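Local coordinates for putative permease protein, ABC transporter (Porphyromonas gingivalis, PDB 3IS6) that is probably a membrane permease of an ABC transporter, represented here by its MacB-like periplasmic core domain, with a likely role in transport across the membrane, at residues E49-V54 with L200-R205. Numbering follows the deposited sequence.
Sequences EEIPGV and LEMQKR
A salt-bridge network over an apolar layer joins the end of helix 43-50 to helix 196-206, with Glu50 facing Arg205 and Ile51 CG1 against selenomethionine Met202. Glu50 has CG beside its own backbone N (chi1 -59°) and is extended beyond it, long enough to carry the carboxylate across to the other helix. A salt bridge with Arg205 is likely from the pairing of charges, but Glu50 OE1 and Arg205 NH1 overlap in the model, which leaves its geometry doubtful; as modelled, the two side chains slide past each other in opposite directions and OE1 comes to the edge of the guanidinium. Arg205 folds back along its own helix, with Met202 CA lying over the rim of one guanidinium face. Its second acidic partner is one helical turn earlier: Glu201 OE1 lies in the guanidinium plane, a long 3.9 Å from Arg205 NH2. An arginine suits this outer position because its flat, branched end can be shared between two carboxylates, only loosely with Glu201, and probably eases their mutual repulsion.

Beneath the charged groups, in the MacB-like periplasmic core domain, helix 196-206 lies against strand 218-225 through Gln203, and the turn after helix 43-50 leads into strand 54-70. Ile51 is the first residue to leave the helical conformation and starts this type II turn, which ends at Val54. Gly53 takes its positive phi (84°), where a CB would press on the preceding carbonyl oxygen. Buried Ile51 crosses Met202 at about a right angle, its CG1 4.2 Å from SE. Met202 CG is anti to the backbone N (chi1 178°), which sends the long, flexible chain toward helix 43-50, where it also touches Ala46 and Ile47; Leu195, Ala198 and Leu199 pack against branched Ile51.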
ATOM      1  N   GLU A  49      18.106  12.206   9.971  1.00 24.37           N
ATOM      2  CA  GLU A  49      18.411  11.990  11.361  1.00 24.63           C
ATOM      3  C   GLU A  49      19.871  11.718  11.649  1.00 24.62           C
ATOM      4  O   GLU A  49      20.381  12.206  12.606  1.00 23.92           O
ATOM      5  CB  GLU A  49      17.505  10.915  11.944  1.00 24.53           C
ATOM      6  N   GLU A  50      20.525  10.928  10.818  1.00 24.49           N
ATOM      7  CA  GLU A  50      21.838  10.411  11.119  1.00 24.95           C
ATOM      8  C   GLU A  50      23.063  10.970  10.414  1.00 24.67           C
ATOM      9  O   GLU A  50      24.153  10.748  10.861  1.00 24.09           O
ATOM     10  CB  GLU A  50      21.836   8.898  10.963  1.00 25.28           C
ATOM     11  CG  GLU A  50      20.858   8.228  11.855  1.00 27.45           C
ATOM     12  CD  GLU A  50      20.783   6.743  11.692  1.00 28.89           C
ATOM     13  OE1 GLU A  50      21.677   6.158  11.100  1.00 30.62           O
ATOM     14  OE2 GLU A  50      19.819   6.155  12.169  1.00 29.27           O
ATOM     15  N   ILE A  51      22.914  11.665   9.306  1.00 24.10           N
ATOM     16  CA  ILE A  51      24.077  12.030   8.536  1.00 23.96           C
ATOM     17  C   ILE A  51      24.408  13.493   8.667  1.00 24.50           C
ATOM     18  O   ILE A  51      23.592  14.336   8.428  1.00 24.62           O
ATOM     19  CB  ILE A  51      23.876  11.699   7.078  1.00 23.71           C
ATOM     20  CG1 ILE A  51      23.572  10.223   6.912  1.00 22.77           C
ATOM     21  CG2 ILE A  51      25.068  12.084   6.304  1.00 23.47           C
ATOM     22  CD1 ILE A  51      24.718   9.381   6.957  1.00 19.90           C
ATOM     23  N   PRO A  52      25.632  13.769   9.067  1.00 24.84           N
ATOM     24  CA  PRO A  52      26.085  15.118   9.331  1.00 25.00           C
ATOM     25  C   PRO A  52      26.153  15.935   8.086  1.00 24.53           C
ATOM     26  O   PRO A  52      26.556  15.443   7.086  1.00 25.25           O
ATOM     27  CB  PRO A  52      27.504  14.883   9.833  1.00 25.09           C
ATOM     28  CG  PRO A  52      27.930  13.726   9.160  1.00 25.41           C
ATOM     29  CD  PRO A  52      26.754  12.833   9.138  1.00 25.20           C
ATOM     30  N   GLY A  53      25.789  17.185   8.164  1.00 23.89           N
ATOM     31  CA  GLY A  53      25.857  18.013   6.999  1.00 23.03           C
ATOM     32  C   GLY A  53      24.668  17.930   6.075  1.00 22.17           C
ATOM     33  O   GLY A  53      24.690  18.519   5.037  1.00 22.32           O
ATOM     34  N   VAL A  54      23.635  17.220   6.466  1.00 21.26           N
ATOM     35  CA  VAL A  54      22.417  17.174   5.687  1.00 20.38           C
ATOM     36  C   VAL A  54      21.460  18.187   6.244  1.00 20.66           C
ATOM     37  O   VAL A  54      21.103  18.103   7.373  1.00 20.65           O
ATOM     38  CB  VAL A  54      21.798  15.810   5.813  1.00 20.03           C
ATOM     39  CG1 VAL A  54      20.457  15.764   5.213  1.00 19.32           C
ATOM     40  CG2 VAL A  54      22.662  14.829   5.213  1.00 18.96           C
ATOM     41  N   LEU A 200      27.598   4.385   4.691  1.00 18.17           N
ATOM     42  CA  LEU A 200      27.860   2.996   4.960  1.00 19.35           C
ATOM     43  C   LEU A 200      27.583   2.619   6.397  1.00 19.72           C
ATOM     44  O   LEU A 200      27.100   1.562   6.666  1.00 19.33           O
ATOM     45  CB  LEU A 200      29.307   2.708   4.694  1.00 19.54           C
ATOM     46  CG  LEU A 200      29.686   1.474   3.935  1.00 21.65           C
ATOM     47  CD1 LEU A 200      31.045   1.070   4.346  1.00 22.03           C
ATOM     48  CD2 LEU A 200      28.740   0.355   4.044  1.00 21.49           C
ATOM     49  N   GLU A 201      27.948   3.494   7.309  1.00 19.92           N
ATOM     50  CA  GLU A 201      27.731   3.240   8.702  1.00 20.92           C
ATOM     51  C   GLU A 201      26.249   3.142   8.942  1.00 20.94           C
ATOM     52  O   GLU A 201      25.778   2.217   9.520  1.00 21.40           O
ATOM     53  CB  GLU A 201      28.283   4.391   9.518  1.00 20.90           C
ATOM     54  CG  GLU A 201      29.754   4.403   9.691  1.00 24.03           C
ATOM     55  CD  GLU A 201      30.211   5.619  10.481  1.00 27.92           C
ATOM     56  OE1 GLU A 201      29.647   5.889  11.562  1.00 29.78           O
ATOM     57  OE2 GLU A 201      31.099   6.343  10.000  1.00 29.65           O
HETATM   58  N   MSE A 202      25.512   4.078   8.399  1.00 20.83           N
HETATM   59  CA  MSE A 202      24.085   4.059   8.497  1.00 21.21           C
HETATM   60  C   MSE A 202      23.491   2.795   7.889  1.00 21.11           C
HETATM   61  O   MSE A 202      22.637   2.195   8.464  1.00 20.56           O
HETATM   62  CB  MSE A 202      23.552   5.281   7.772  1.00 21.10           C
HETATM   63  CG  MSE A 202      22.059   5.422   7.712  1.00 21.68           C
HETATM   64 SE   MSE A 202      21.457   6.676   6.437  1.00 26.51          SE
HETATM   65  CE  MSE A 202      21.774   5.691   4.886  1.00 17.57           C
ATOM     66  N   GLN A 203      23.978   2.366   6.742  1.00 21.39           N
ATOM     67  CA  GLN A 203      23.447   1.196   6.079  1.00 21.47           C
ATOM     68  C   GLN A 203      23.603  -0.048   6.922  1.00 21.79           C
ATOM     69  O   GLN A 203      22.730  -0.848   7.005  1.00 21.67           O
ATOM     70  CB  GLN A 203      24.158   0.997   4.759  1.00 21.46           C
ATOM     71  CG  GLN A 203      23.652  -0.138   3.926  1.00 21.71           C
ATOM     72  CD  GLN A 203      24.504  -0.427   2.687  1.00 21.85           C
ATOM     73  OE1 GLN A 203      24.176  -1.256   1.870  1.00 21.39           O
ATOM     74  NE2 GLN A 203      25.586   0.277   2.563  1.00 19.29           N
ATOM     75  N   LYS A 204      24.754  -0.181   7.537  1.00 22.07           N
ATOM     76  CA  LYS A 204      25.066  -1.296   8.406  1.00 22.40           C
ATOM     77  C   LYS A 204      24.171  -1.364   9.647  1.00 22.57           C
ATOM     78  O   LYS A 204      23.814  -2.414  10.090  1.00 22.62           O
ATOM     79  CB  LYS A 204      26.533  -1.250   8.789  1.00 22.35           C
ATOM     80  CG  LYS A 204      27.460  -1.591   7.652  1.00 23.07           C
ATOM     81  CD  LYS A 204      28.894  -1.307   7.974  1.00 24.18           C
ATOM     82  CE  LYS A 204      29.837  -1.930   6.965  1.00 24.29           C
ATOM     83  NZ  LYS A 204      31.243  -1.781   7.418  1.00 24.87           N
ATOM     84  N   ARG A 205      23.832  -0.215  10.186  1.00 22.61           N
ATOM     85  CA  ARG A 205      22.936  -0.116  11.312  1.00 22.56           C
ATOM     86  C   ARG A 205      21.547  -0.610  11.008  1.00 22.72           C
ATOM     87  O   ARG A 205      20.910  -1.164  11.862  1.00 21.73           O
ATOM     88  CB  ARG A 205      22.796   1.321  11.744  1.00 22.33           C
ATOM     89  CG  ARG A 205      23.704   1.800  12.799  1.00 22.54           C
ATOM     90  CD  ARG A 205      23.449   3.261  13.024  1.00 23.85           C
ATOM     91  NE  ARG A 205      24.618   4.034  12.695  1.00 26.42           N
ATOM     92  CZ  ARG A 205      24.656   5.099  11.927  1.00 24.45           C
ATOM     93  NH1 ARG A 205      23.590   5.600  11.368  1.00 23.93           N
ATOM     94  NH2 ARG A 205      25.801   5.663  11.721  1.00 25.63           N
TER